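Local coordinates for protein glucose-resistance amylase regulator (Weissella paramesenteroides ATCC 33313, PDB 4RK7) that probably acts as a LacI-family transcription regulator, binding regulatory DNA, and here holds a glucose and a fructose unit in the cleft of its periplasmic-binding-protein-like core, at residues A[80-85]-A[97-102]; A[129-134]-A[194-199]. One frame throughout, in Å; residues are numbered along the deposited sequence.

Interaction 1 of 2, residues A[80-85]-A[97-102]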
loop_
_atom_site.group_PDB
_atom_site.type_symbol
_atom_site.label_atom_id
_atom_site.label_comp_id
_atom_site.label_asym_id
_atom_site.label_seq_id
_atom_site.Cartn_x
_atom_site.Cartn_y
_atom_site.Cartn_z
ATOM N N TRP A 80 -11.007 -22.630 14.877
ATOM C CA TRP A 80 -10.821 -23.935 14.301
ATOM C C TRP A 80 -9.574 -24.007 13.408
ATOM O O TRP A 80 -9.002 -25.078 13.302
ATOM C CB TRP A 80 -12.050 -24.478 13.536
ATOM C CG TRP A 80 -12.521 -23.644 12.373
ATOM C CD1 TRP A 80 -13.594 -22.796 12.356
ATOM C CD2 TRP A 80 -11.932 -23.576 11.062
ATOM N NE1 TRP A 80 -13.712 -22.207 11.110
ATOM C CE2 TRP A 80 -12.710 -22.669 10.304
ATOM C CE3 TRP A 80 -10.838 -24.210 10.450
ATOM C CZ2 TRP A 80 -12.405 -22.353 8.973
ATOM C CZ3 TRP A 80 -10.538 -23.900 9.127
ATOM C CH2 TRP A 80 -11.318 -22.974 8.407
HETATM N N MSE A 81 -9.183 -22.907 12.772
HETATM C CA MSE A 81 -7.996 -22.912 11.894
HETATM C C MSE A 81 -6.755 -22.999 12.741
HETATM O O MSE A 81 -5.822 -23.731 12.410
HETATM C CB MSE A 81 -7.911 -21.663 10.990
HETATM C CG MSE A 81 -6.740 -21.768 10.004
HETATM SE SE MSE A 81 -6.709 -20.121 8.915
HETATM C CE MSE A 81 -8.395 -20.435 7.967
ATOM N N ILE A 82 -6.744 -22.263 13.842
ATOM C CA ILE A 82 -5.611 -22.287 14.762
ATOM C C ILE A 82 -5.482 -23.692 15.330
ATOM O O ILE A 82 -4.418 -24.297 15.285
ATOM C CB ILE A 82 -5.759 -21.265 15.900
ATOM C CG1 ILE A 82 -5.779 -19.835 15.343
ATOM C CG2 ILE A 82 -4.609 -21.415 16.884
ATOM C CD1 ILE A 82 -6.180 -18.800 16.358
ATOM N N ASP A 83 -6.585 -24.229 15.840
ATOM C CA ASP A 83 -6.571 -25.579 16.385
ATOM C C ASP A 83 -6.151 -26.632 15.369
ATOM O O ASP A 83 -5.307 -27.469 15.663
ATOM C CB ASP A 83 -7.937 -25.935 17.014
ATOM C CG ASP A 83 -8.145 -25.244 18.343
ATOM O OD1 ASP A 83 -7.292 -25.439 19.247
ATOM O OD2 ASP A 83 -9.147 -24.500 18.489
ATOM N N LYS A 84 -6.732 -26.609 14.178
ATOM C CA LYS A 84 -6.372 -27.604 13.176
ATOM C C LYS A 84 -4.894 -27.554 12.786
ATOM O O LYS A 84 -4.246 -28.597 12.639
ATOM C CB LYS A 84 -7.285 -27.518 11.937
ATOM C CG LYS A 84 -8.685 -28.084 12.183
ATOM C CD LYS A 84 -9.481 -28.228 10.895
ATOM C CE LYS A 84 -9.272 -29.592 10.245
ATOM N NZ LYS A 84 -9.945 -30.698 10.983
ATOM N N LEU A 85 -4.348 -26.357 12.672
ATOM C CA LEU A 85 -2.912 -26.211 12.363
ATOM C C LEU A 85 -2.058 -26.764 13.481
ATOM O O LEU A 85 -1.169 -27.581 13.253
ATOM C CB LEU A 85 -2.575 -24.747 12.086
ATOM C CG LEU A 85 -3.172 -24.204 10.778
ATOM C CD1 LEU A 85 -3.045 -22.699 10.762
ATOM C CD2 LEU A 85 -2.495 -24.809 9.561
ATOM N N ALA A 97 -0.962 -8.701 17.136
ATOM C CA ALA A 97 -2.223 -8.986 17.799
ATOM C C ALA A 97 -2.074 -10.269 18.590
ATOM O O ALA A 97 -1.302 -11.140 18.220
ATOM C CB ALA A 97 -3.330 -9.119 16.772
ATOM N N LEU A 98 -2.809 -10.348 19.692
ATOM C CA LEU A 98 -2.814 -11.510 20.561
ATOM C C LEU A 98 -4.087 -12.286 20.219
ATOM O O LEU A 98 -5.174 -11.965 20.665
ATOM C CB LEU A 98 -2.782 -11.062 22.020
ATOM C CG LEU A 98 -1.679 -10.038 22.359
ATOM C CD1 LEU A 98 -1.769 -9.485 23.774
ATOM C CD2 LEU A 98 -0.321 -10.673 22.123
ATOM N N LEU A 99 -3.922 -13.274 19.366
ATOM C CA LEU A 99 -5.024 -14.000 18.758
ATOM C C LEU A 99 -5.570 -15.128 19.639
ATOM O O LEU A 99 -6.770 -15.326 19.721
ATOM C CB LEU A 99 -4.533 -14.557 17.437
ATOM C CG LEU A 99 -5.450 -15.362 16.558
ATOM C CD1 LEU A 99 -6.812 -14.710 16.344
ATOM C CD2 LEU A 99 -4.721 -15.565 15.237
ATOM N N SER A 100 -4.683 -15.886 20.269
ATOM C CA SER A 100 -5.105 -16.989 21.128
ATOM C C SER A 100 -4.081 -17.228 22.196
ATOM O O SER A 100 -2.879 -17.135 21.965
ATOM C CB SER A 100 -5.343 -18.281 20.340
ATOM O OG SER A 100 -5.315 -19.416 21.205
ATOM N N GLU A 101 -4.586 -17.545 23.384
ATOM C CA GLU A 101 -3.766 -17.942 24.519
ATOM C C GLU A 101 -2.889 -19.181 24.276
ATOM O O GLU A 101 -1.911 -19.436 25.005
ATOM C CB GLU A 101 -4.708 -18.183 25.723
ATOM C CG GLU A 101 -5.662 -19.388 25.598
ATOM C CD GLU A 101 -6.853 -19.218 24.643
ATOM O OE1 GLU A 101 -7.523 -20.232 24.355
ATOM O OE2 GLU A 101 -7.146 -18.098 24.173
ATOM N N GLN A 102 -3.235 -19.944 23.248
ATOM C CA GLN A 102 -2.514 -21.144 22.879
ATOM C C GLN A 102 -1.227 -20.888 22.124
ATOM O O GLN A 102 -0.423 -21.798 21.978
ATOM C CB GLN A 102 -3.367 -22.028 21.965
ATOM C CG GLN A 102 -4.684 -22.497 22.557
ATOM C CD GLN A 102 -5.628 -22.951 21.476
ATOM O OE1 GLN A 102 -6.038 -22.155 20.645
ATOM N NE2 GLN A 102 -5.961 -24.230 21.468
#
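Ile82 and Asp83, neighbours on helix 79-87, meet the loop that leads from strand 91-95 to strand 104-108, the first through its methyl end and the second through its carboxylate. Ile82 points at the loop. Its CG1 branch is anti to the carbonyl carbon (chi1 -63°) and continues extended, which carries CD1 against the branch point of Leu99; CD1 lies 3.5 Å from Leu99 CG and also touches both Leu99 methyls. The two side chains run past one another in opposite directions, and the contact is one methyl lodged against the fork of Leu99. Ser100 CB borders the same Ile82 methyl more loosely. Ile77 packs on both Ile82 and Leu99, and Met72 of strand 69-72 adds to the apolar surroundings of Leu99.

Toward the surface the contact turns polar. Gln102 NE2 donates to Asp83 OD1 over 2.9 Å, with an N-H...O angle of 164°. The acceptor lies close to the amide plane, whereas the donor reaches OD1 on its syn side, somewhat out of the carboxylate plane; the two flat groups are turned 64° apart. The other end of the amide is held from within the loop: Ser100 OG donates to Gln102 OE1 over 2.9 Å, in the carbonyl plane and on a lone pair. The same hydroxyl accepts from Gln102 N at 3.0 Å, forming an ST turn.

Gripped at both NE2 and OE1, the amide has its rotation fixed, with one N-H of NE2 presented to the carboxylate. The hydrogen bond is thus a directional, probably charge-strengthened link at the surface, beside an apolar contact that joins helix and loop without such directionality.

Interaction 2 of 2, residues A[129-134]-A[194-199]; sequences IALVGD and IATADM. With FRU (beta-D-fructofuranose), chain C.
Two neighbouring parallel strands of the periplasmic-binding-protein-like core, 129-132 and 192-195, pair here and end at the sugar cleft. Ile194 N donates to Ala130 O at 2.7 Å, Val132 N to Ile194 O at 2.9 Å, and Thr196 N to Val132 O, also at 2.9 Å. On the sheet face carrying Leu131 and Ile194, Leu131 CD1 approaches Ile194 CG2 at 3.9 Å; Phe149 of helix 144-155 packs on both residues. Just past the strand end, Thr196 CG2 lies 3.8 Å from the same Leu131 CD1. Ile129 CG2 meets the CG1 branch of Ile194 at 4.0 Å.

Beyond the strands, Thr196 takes over the pairing with its side chain. OG1 sits between its own backbone N and carbonyl carbon (chi1 65°), where it accepts from Asp134 N at 3.0 Å. It also hydrogen-bonds His170 ND1, and His170 NE2 in turn bonds the fructose. Gly133, at positive phi (137°) and without a side chain, lets its CA pass close by OG1. Asp134 OD2 lies 3.7 Å from fructose O5, close without a bond, while Asp134 OD1 forms a salt bridge with Lys136. Glucose touches Thr196 and Ala197, the N-cap of helix 198-210. Ligand-binding loops at the carboxyl ends of parallel strands are characteristic of this fold.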
loop_
_atom_site.group_PDB
_atom_site.type_symbol
_atom_site.label_atom_id
_atom_site.label_comp_id
_atom_site.label_asym_id
_atom_site.label_seq_id
_atom_site.Cartn_x
_atom_site.Cartn_y
_atom_site.Cartn_z
ATOM N N ILE A 129 -9.954 15.034 24.295
ATOM C CA ILE A 129 -9.215 14.241 23.284
ATOM C C ILE A 129 -10.124 13.171 22.701
ATOM O O ILE A 129 -10.879 12.509 23.422
ATOM C CB ILE A 129 -7.942 13.613 23.873
ATOM C CG1 ILE A 129 -7.078 14.694 24.517
ATOM C CG2 ILE A 129 -7.155 12.834 22.818
ATOM C CD1 ILE A 129 -5.853 14.171 25.204
ATOM N N ALA A 130 -10.104 13.054 21.378
ATOM C CA ALA A 130 -10.868 12.035 20.674
ATOM C C ALA A 130 -9.957 10.891 20.224
ATOM O O ALA A 130 -8.796 11.121 19.848
ATOM C CB ALA A 130 -11.563 12.643 19.477
ATOM N N LEU A 131 -10.486 9.671 20.276
ATOM C CA LEU A 131 -9.919 8.526 19.551
ATOM C C LEU A 131 -10.753 8.333 18.287
ATOM O O LEU A 131 -11.986 8.196 18.338
ATOM C CB LEU A 131 -9.908 7.258 20.389
ATOM C CG LEU A 131 -9.274 6.026 19.724
ATOM C CD1 LEU A 131 -7.743 6.146 19.665
ATOM C CD2 LEU A 131 -9.632 4.750 20.471
ATOM N N VAL A 132 -10.073 8.342 17.142
ATOM C CA VAL A 132 -10.725 8.263 15.840
ATOM C C VAL A 132 -10.136 7.119 15.043
ATOM O O VAL A 132 -8.924 7.018 14.885
ATOM C CB VAL A 132 -10.598 9.554 15.003
ATOM C CG1 VAL A 132 -11.350 9.398 13.699
ATOM C CG2 VAL A 132 -11.132 10.757 15.764
ATOM N N GLY A 133 -11.009 6.260 14.538
ATOM C CA GLY A 133 -10.618 5.113 13.776
ATOM C C GLY A 133 -11.402 3.878 14.162
ATOM O O GLY A 133 -12.632 3.880 14.144
ATOM N N ASP A 134 -10.694 2.812 14.494
ATOM C CA ASP A 134 -11.329 1.579 14.947
ATOM C C ASP A 134 -11.638 1.691 16.439
ATOM O O ASP A 134 -10.779 1.420 17.268
ATOM C CB ASP A 134 -10.404 0.395 14.657
ATOM C CG ASP A 134 -11.038 -0.945 14.961
ATOM O OD1 ASP A 134 -12.194 -0.990 15.413
ATOM O OD2 ASP A 134 -10.365 -1.961 14.746
ATOM N N ILE A 194 -6.451 11.286 18.450
ATOM C CA ILE A 194 -5.548 10.169 18.276
ATOM C C ILE A 194 -6.147 9.302 17.182
ATOM O O ILE A 194 -7.234 8.747 17.332
ATOM C CB ILE A 194 -5.379 9.366 19.576
ATOM C CG1 ILE A 194 -4.859 10.259 20.702
ATOM C CG2 ILE A 194 -4.438 8.211 19.328
ATOM C CD1 ILE A 194 -4.809 9.609 22.061
ATOM N N ALA A 195 -5.441 9.176 16.066
ATOM C CA ALA A 195 -5.926 8.417 14.926
ATOM C C ALA A 195 -5.385 6.996 15.005
ATOM O O ALA A 195 -4.172 6.813 15.151
ATOM C CB ALA A 195 -5.445 9.093 13.645
ATOM N N THR A 196 -6.245 5.983 14.895
ATOM C CA THR A 196 -5.795 4.598 15.097
ATOM C C THR A 196 -4.939 4.027 13.965
ATOM O O THR A 196 -4.358 2.957 14.112
ATOM C CB THR A 196 -6.974 3.625 15.358
ATOM O OG1 THR A 196 -7.816 3.550 14.202
ATOM C CG2 THR A 196 -7.761 4.067 16.540
ATOM N N ALA A 197 -4.872 4.729 12.842
ATOM C CA ALA A 197 -3.950 4.398 11.738
ATOM C C ALA A 197 -3.577 5.682 11.001
ATOM O O ALA A 197 -4.276 6.700 11.116
ATOM C CB ALA A 197 -4.590 3.414 10.794
ATOM N N ASP A 198 -2.466 5.656 10.266
ATOM C CA ASP A 198 -1.974 6.846 9.577
ATOM C C ASP A 198 -3.024 7.484 8.620
ATOM O O ASP A 198 -3.184 8.707 8.578
ATOM C CB ASP A 198 -0.716 6.523 8.777
ATOM C CG ASP A 198 0.427 5.967 9.648
ATOM O OD1 ASP A 198 0.545 6.329 10.857
ATOM O OD2 ASP A 198 1.207 5.195 9.057
HETATM N N MSE A 199 -3.729 6.644 7.864
HETATM C CA MSE A 199 -4.696 7.138 6.865
HETATM C C MSE A 199 -5.839 7.860 7.564
HETATM O O MSE A 199 -6.387 8.807 7.025
HETATM C CB MSE A 199 -5.259 6.014 5.989
HETATM C CG MSE A 199 -4.359 5.737 4.810
HETATM SE SE MSE A 199 -4.495 7.281 3.603
HETATM C CE MSE A 199 -3.378 6.388 2.249
HETATM C C1 FRU C . -6.546 -4.462 12.454
HETATM C C2 FRU C . -6.037 -4.141 13.863
HETATM C C3 FRU C . -6.020 -5.294 14.862
HETATM C C4 FRU C . -5.963 -4.539 16.186
HETATM C C5 FRU C . -6.814 -3.294 15.916
HETATM C C6 FRU C . -6.251 -2.022 16.551
HETATM O O1 FRU C . -7.884 -4.938 12.551
HETATM O O2 FRU C . -4.721 -3.557 13.893
HETATM O O3 FRU C . -4.904 -6.160 14.616
HETATM O O4 FRU C . -6.459 -5.255 17.333
HETATM O O5 FRU C . -6.888 -3.191 14.480
HETATM O O6 FRU C . -7.156 -0.918 16.382
#

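Interaction 1 closes before interaction 2 opens along the chain, and the two lie on opposite sides of its centre, with their centres 28 Å apart and nearest atoms about 10 Å apart. Interaction 1 joins helix 79-87 to the loop between strands 91-95 and 104-108; interaction 2 pairs strands 129-132 and 192-195 in the other half of the molecule. The bound sugars lie between them: fructose touches Ala97 at the start of the loop of interaction 1, and glucose touches the turn of interaction 2 before helix 198-210. The two contacts therefore belong to opposing halves of a two-lobed binding core, and the sugars bridge the lobes; relatives of this fold are known to close over their ligands.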